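Local coordinates for protein DegQ (Legionella fallonii, PDB 3PV2) that probably degrades misfolded proteins and acts as a chaperone, as an HtrA-family serine protease with PDZ domains that assembles into 12-subunit cages, at residues G383-E395 / R405-T419. Sequence-based numbering, arbitrary orientation.
Sequences GNVIGVQVVGASE and RPGDIIISANKKPVT
Val388 and Ile410 form a hydrogen-bonded pair between antiparallel strands 388-393 and 409-413, whose axes run at 152°. Val388 N donates to Ile410 O (2.9 Å), and Ile410 N to Val388 O. The pairing continues into the type II turn Arg405 to Asp408. Val390 N reaches Asp408 O at 2.8 Å, and Gly407 N reaches Val390 O at 2.7 Å, both nearly along the C=O axis. At Gly387 the chain turns a corner. Its CA lies 3.2 Å from Ile410 O and makes a CA-H...O contact with Val418 O, so the backbones meet closely there.

Gln389 and Ile409 share one face. Ile409 CD1 lies 3.6 Å from Gln389 CB and also touches CG and NE2; the two side chains cross obliquely. With CG anti to the backbone N (chi1 176°) and the chain extended beyond it, the glutamine passes alongside this methyl. Its NE2 donates to a water that in turn donates to Gly407 O, while OE1 binds Arg373. Before the corner, Val385 CG1 touches the CG2 methyls of Ile409 and Ile411. On the other face, Val390 CG2 meets Ile410 CD1 at 3.9 Å. Val388 CG2 presses on Val418 CG1 at 3.4 Å, tighter than usual. Leu424 of helix 421-428 covers Ile410.

Asp408 OD2 accepts Arg405 N (2.8 Å) from above the carboxylate plane and also pairs with Arg441. The backbone bond Asp408 N to Arg405 O closes the same turn, so the two residues are tied twice. The contact thus joins two strands of the second PDZ domain by backbone bonds, with aliphatic packing on both faces. A buried carboxylate, with the backbone bond, helps to hold the turn; its salt bridge with Arg441 probably favours the anion.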
loop_
_atom_site.group_PDB
_atom_site.type_symbol
_atom_site.label_atom_id
_atom_site.label_comp_id
_atom_site.label_asym_id
_atom_site.label_seq_id
_atom_site.Cartn_x
_atom_site.Cartn_y
_atom_site.Cartn_z
ATOM N N GLY B 383 -51.441 3.344 21.788
ATOM C CA GLY B 383 -52.609 2.481 22.033
ATOM C C GLY B 383 -53.056 1.755 20.788
ATOM O O GLY B 383 -52.260 1.506 19.934
ATOM N N ASN B 384 -54.338 1.451 20.682
ATOM C CA ASN B 384 -54.850 0.801 19.520
ATOM C C ASN B 384 -55.000 1.779 18.275
ATOM O O ASN B 384 -55.788 2.728 18.309
ATOM C CB ASN B 384 -56.158 0.117 19.796
ATOM C CG ASN B 384 -56.470 -0.888 18.669
ATOM O OD1 ASN B 384 -55.523 -1.454 18.091
ATOM N ND2 ASN B 384 -57.731 -1.047 18.299
ATOM N N VAL B 385 -54.165 1.594 17.263
ATOM C CA VAL B 385 -54.129 2.437 16.064
ATOM C C VAL B 385 -54.989 1.792 14.977
ATOM O O VAL B 385 -54.696 0.668 14.557
ATOM C CB VAL B 385 -52.689 2.641 15.596
ATOM C CG1 VAL B 385 -52.656 3.409 14.294
ATOM C CG2 VAL B 385 -51.937 3.465 16.646
ATOM N N ILE B 386 -55.996 2.551 14.495
ATOM C CA ILE B 386 -56.886 2.170 13.413
ATOM C C ILE B 386 -56.811 3.203 12.331
ATOM O O ILE B 386 -56.878 4.428 12.589
ATOM C CB ILE B 386 -58.323 2.095 13.877
ATOM C CG1 ILE B 386 -58.487 0.962 14.877
ATOM C CG2 ILE B 386 -59.193 1.702 12.742
ATOM C CD1 ILE B 386 -59.794 1.079 15.796
ATOM N N GLY B 387 -56.609 2.770 11.096
ATOM C CA GLY B 387 -56.342 3.774 10.084
ATOM C C GLY B 387 -56.006 3.099 8.787
ATOM O O GLY B 387 -56.303 1.930 8.596
ATOM N N VAL B 388 -55.400 3.873 7.913
ATOM C CA VAL B 388 -55.005 3.369 6.593
ATOM C C VAL B 388 -53.528 3.554 6.486
ATOM O O VAL B 388 -53.026 4.686 6.627
ATOM C CB VAL B 388 -55.706 4.139 5.462
ATOM C CG1 VAL B 388 -55.044 3.835 4.087
ATOM C CG2 VAL B 388 -57.173 3.727 5.416
ATOM N N GLN B 389 -52.814 2.470 6.263
ATOM C CA GLN B 389 -51.386 2.505 6.126
ATOM C C GLN B 389 -51.003 2.828 4.746
ATOM O O GLN B 389 -51.562 2.252 3.784
ATOM C CB GLN B 389 -50.811 1.155 6.491
ATOM C CG GLN B 389 -49.358 0.992 6.314
ATOM C CD GLN B 389 -48.889 -0.329 6.879
ATOM O OE1 GLN B 389 -49.295 -1.402 6.414
ATOM N NE2 GLN B 389 -48.050 -0.266 7.858
ATOM N N VAL B 390 -50.028 3.733 4.597
ATOM C CA VAL B 390 -49.526 4.070 3.252
ATOM C C VAL B 390 -48.340 3.128 2.998
ATOM O O VAL B 390 -47.288 3.241 3.610
ATOM C CB VAL B 390 -49.021 5.489 3.166
ATOM C CG1 VAL B 390 -48.442 5.758 1.759
ATOM C CG2 VAL B 390 -50.161 6.525 3.571
ATOM N N VAL B 391 -48.522 2.167 2.113
ATOM C CA VAL B 391 -47.539 1.152 1.882
ATOM C C VAL B 391 -46.554 1.710 0.896
ATOM O O VAL B 391 -45.409 1.340 0.920
ATOM C CB VAL B 391 -48.275 -0.047 1.175
ATOM C CG1 VAL B 391 -47.278 -1.197 0.669
ATOM C CG2 VAL B 391 -49.304 -0.599 2.116
ATOM N N GLY B 392 -47.008 2.583 -0.012
ATOM C CA GLY B 392 -46.125 3.171 -1.010
ATOM C C GLY B 392 -46.679 4.541 -1.401
ATOM O O GLY B 392 -47.872 4.809 -1.282
ATOM N N ALA B 393 -45.806 5.421 -1.880
ATOM C CA ALA B 393 -46.230 6.719 -2.382
ATOM C C ALA B 393 -45.317 7.148 -3.494
ATOM O O ALA B 393 -44.120 7.264 -3.275
ATOM C CB ALA B 393 -46.152 7.708 -1.222
ATOM N N SER B 394 -45.813 7.385 -4.700
ATOM C CA SER B 394 -44.893 7.781 -5.722
ATOM C C SER B 394 -44.402 9.184 -5.429
ATOM O O SER B 394 -45.092 10.029 -4.879
ATOM C CB SER B 394 -45.517 7.714 -7.119
ATOM O OG SER B 394 -46.632 8.529 -7.181
ATOM N N GLU B 395 -43.179 9.442 -5.805
ATOM C CA GLU B 395 -42.615 10.742 -5.577
ATOM C C GLU B 395 -43.256 11.843 -6.435
ATOM O O GLU B 395 -43.120 13.004 -6.100
ATOM C CB GLU B 395 -41.101 10.643 -5.738
ATOM C CG GLU B 395 -40.638 9.519 -4.816
ATOM C CD GLU B 395 -39.183 9.257 -4.836
ATOM O OE1 GLU B 395 -38.822 8.048 -4.755
ATOM O OE2 GLU B 395 -38.422 10.249 -4.919
ATOM N N ARG B 405 -45.105 9.717 3.711
ATOM C CA ARG B 405 -44.106 8.730 3.309
ATOM C C ARG B 405 -44.550 7.285 3.629
ATOM O O ARG B 405 -45.360 7.045 4.565
ATOM C CB ARG B 405 -42.807 9.000 4.088
ATOM C CG ARG B 405 -42.099 10.325 3.744
ATOM C CD ARG B 405 -41.459 10.314 2.363
ATOM N NE ARG B 405 -40.852 11.615 2.044
ATOM C CZ ARG B 405 -41.485 12.673 1.560
ATOM N NH1 ARG B 405 -42.807 12.665 1.300
ATOM N NH2 ARG B 405 -40.774 13.748 1.289
ATOM N N PRO B 406 -44.004 6.325 2.875
ATOM C CA PRO B 406 -44.335 4.942 3.096
ATOM C C PRO B 406 -44.226 4.622 4.552
ATOM O O PRO B 406 -43.333 5.136 5.233
ATOM C CB PRO B 406 -43.282 4.185 2.279
ATOM C CG PRO B 406 -43.000 5.192 1.083
ATOM C CD PRO B 406 -42.989 6.517 1.815
ATOM N N GLY B 407 -45.145 3.806 5.075
ATOM C CA GLY B 407 -45.115 3.551 6.516
ATOM C C GLY B 407 -46.011 4.398 7.356
ATOM O O GLY B 407 -46.341 3.971 8.445
ATOM N N ASP B 408 -46.364 5.611 6.884
ATOM C CA ASP B 408 -47.318 6.438 7.548
ATOM C C ASP B 408 -48.685 5.791 7.742
ATOM O O ASP B 408 -49.149 5.080 6.846
ATOM C CB ASP B 408 -47.487 7.735 6.767
ATOM C CG ASP B 408 -46.333 8.704 6.953
ATOM O OD1 ASP B 408 -45.420 8.427 7.762
ATOM O OD2 ASP B 408 -46.330 9.798 6.282
ATOM N N ILE B 409 -49.316 5.996 8.900
ATOM C CA ILE B 409 -50.658 5.592 9.072
ATOM C C ILE B 409 -51.551 6.808 9.084
ATOM O O ILE B 409 -51.401 7.688 9.945
ATOM C CB ILE B 409 -50.927 4.801 10.395
ATOM C CG1 ILE B 409 -49.901 3.666 10.637
ATOM C CG2 ILE B 409 -52.357 4.247 10.400
ATOM C CD1 ILE B 409 -49.681 2.779 9.518
ATOM N N ILE B 410 -52.502 6.879 8.147
ATOM C CA ILE B 410 -53.526 7.913 8.143
ATOM C C ILE B 410 -54.636 7.561 9.117
ATOM O O ILE B 410 -55.368 6.575 8.943
ATOM C CB ILE B 410 -54.107 8.119 6.800
ATOM C CG1 ILE B 410 -53.004 8.587 5.856
ATOM C CG2 ILE B 410 -55.200 9.238 6.795
ATOM C CD1 ILE B 410 -53.437 8.437 4.325
ATOM N N ILE B 411 -54.682 8.325 10.193
ATOM C CA ILE B 411 -55.642 8.040 11.261
ATOM C C ILE B 411 -56.849 8.973 11.320
ATOM O O ILE B 411 -57.825 8.633 11.963
ATOM C CB ILE B 411 -54.981 7.988 12.632
ATOM C CG1 ILE B 411 -54.378 9.325 12.987
ATOM C CG2 ILE B 411 -53.890 6.919 12.661
ATOM C CD1 ILE B 411 -54.103 9.383 14.608
ATOM N N SER B 412 -56.843 10.076 10.558
ATOM C CA SER B 412 -57.993 10.908 10.405
ATOM C C SER B 412 -57.811 11.708 9.170
ATOM O O SER B 412 -56.702 11.892 8.640
ATOM C CB SER B 412 -58.164 11.786 11.664
ATOM O OG SER B 412 -57.333 12.987 11.617
ATOM N N ALA B 413 -58.925 12.075 8.572
ATOM C CA ALA B 413 -58.898 12.847 7.363
ATOM C C ALA B 413 -60.056 13.866 7.491
ATOM O O ALA B 413 -61.175 13.495 7.838
ATOM C CB ALA B 413 -59.085 11.981 6.099
ATOM N N ASN B 414 -59.758 15.119 7.196
ATOM C CA ASN B 414 -60.686 16.254 7.451
ATOM C C ASN B 414 -61.378 16.100 8.780
ATOM O O ASN B 414 -62.584 16.249 8.874
ATOM C CB ASN B 414 -61.708 16.365 6.344
ATOM C CG ASN B 414 -61.059 16.697 4.955
ATOM O OD1 ASN B 414 -59.940 17.214 4.898
ATOM N ND2 ASN B 414 -61.766 16.377 3.852
ATOM N N LYS B 415 -60.582 15.772 9.799
ATOM C CA LYS B 415 -61.011 15.661 11.175
ATOM C C LYS B 415 -61.943 14.533 11.421
ATOM O O LYS B 415 -62.636 14.555 12.402
ATOM C CB LYS B 415 -61.733 16.935 11.678
ATOM C CG LYS B 415 -61.158 18.211 11.248
ATOM C CD LYS B 415 -59.722 18.246 11.633
ATOM C CE LYS B 415 -59.459 18.819 13.001
ATOM N NZ LYS B 415 -58.123 18.303 13.446
ATOM N N LYS B 416 -61.991 13.537 10.570
ATOM C CA LYS B 416 -62.845 12.394 10.851
ATOM C C LYS B 416 -61.953 11.165 10.916
ATOM O O LYS B 416 -60.986 11.075 10.137
ATOM C CB LYS B 416 -63.856 12.249 9.709
ATOM C CG LYS B 416 -64.927 13.358 9.641
ATOM C CD LYS B 416 -65.705 13.334 8.234
ATOM C CE LYS B 416 -66.146 14.775 7.828
ATOM N NZ LYS B 416 -65.060 15.720 7.333
ATOM N N PRO B 417 -62.311 10.189 11.769
ATOM C CA PRO B 417 -61.599 8.917 11.813
ATOM C C PRO B 417 -61.700 8.193 10.504
ATOM O O PRO B 417 -62.672 8.268 9.815
ATOM C CB PRO B 417 -62.274 8.123 12.950
ATOM C CG PRO B 417 -63.683 8.697 13.018
ATOM C CD PRO B 417 -63.530 10.190 12.603
ATOM N N VAL B 418 -60.645 7.436 10.219
ATOM C CA VAL B 418 -60.493 6.580 9.055
ATOM C C VAL B 418 -60.351 5.211 9.462
ATOM O O VAL B 418 -59.460 4.918 10.272
ATOM C CB VAL B 418 -59.179 6.992 8.401
ATOM C CG1 VAL B 418 -58.688 5.974 7.536
ATOM C CG2 VAL B 418 -59.428 8.349 7.679
ATOM N N THR B 419 -61.193 4.313 8.940
ATOM C CA THR B 419 -61.111 2.930 9.272
ATOM C C THR B 419 -60.579 2.071 8.129
ATOM O O THR B 419 -59.631 1.352 8.282
ATOM C CB THR B 419 -62.497 2.412 9.662
ATOM O OG1 THR B 419 -63.447 2.841 8.679
ATOM C CG2 THR B 419 -62.903 3.033 11.035
HETATM O O HOH W 1 -46.645 1.484 8.978
#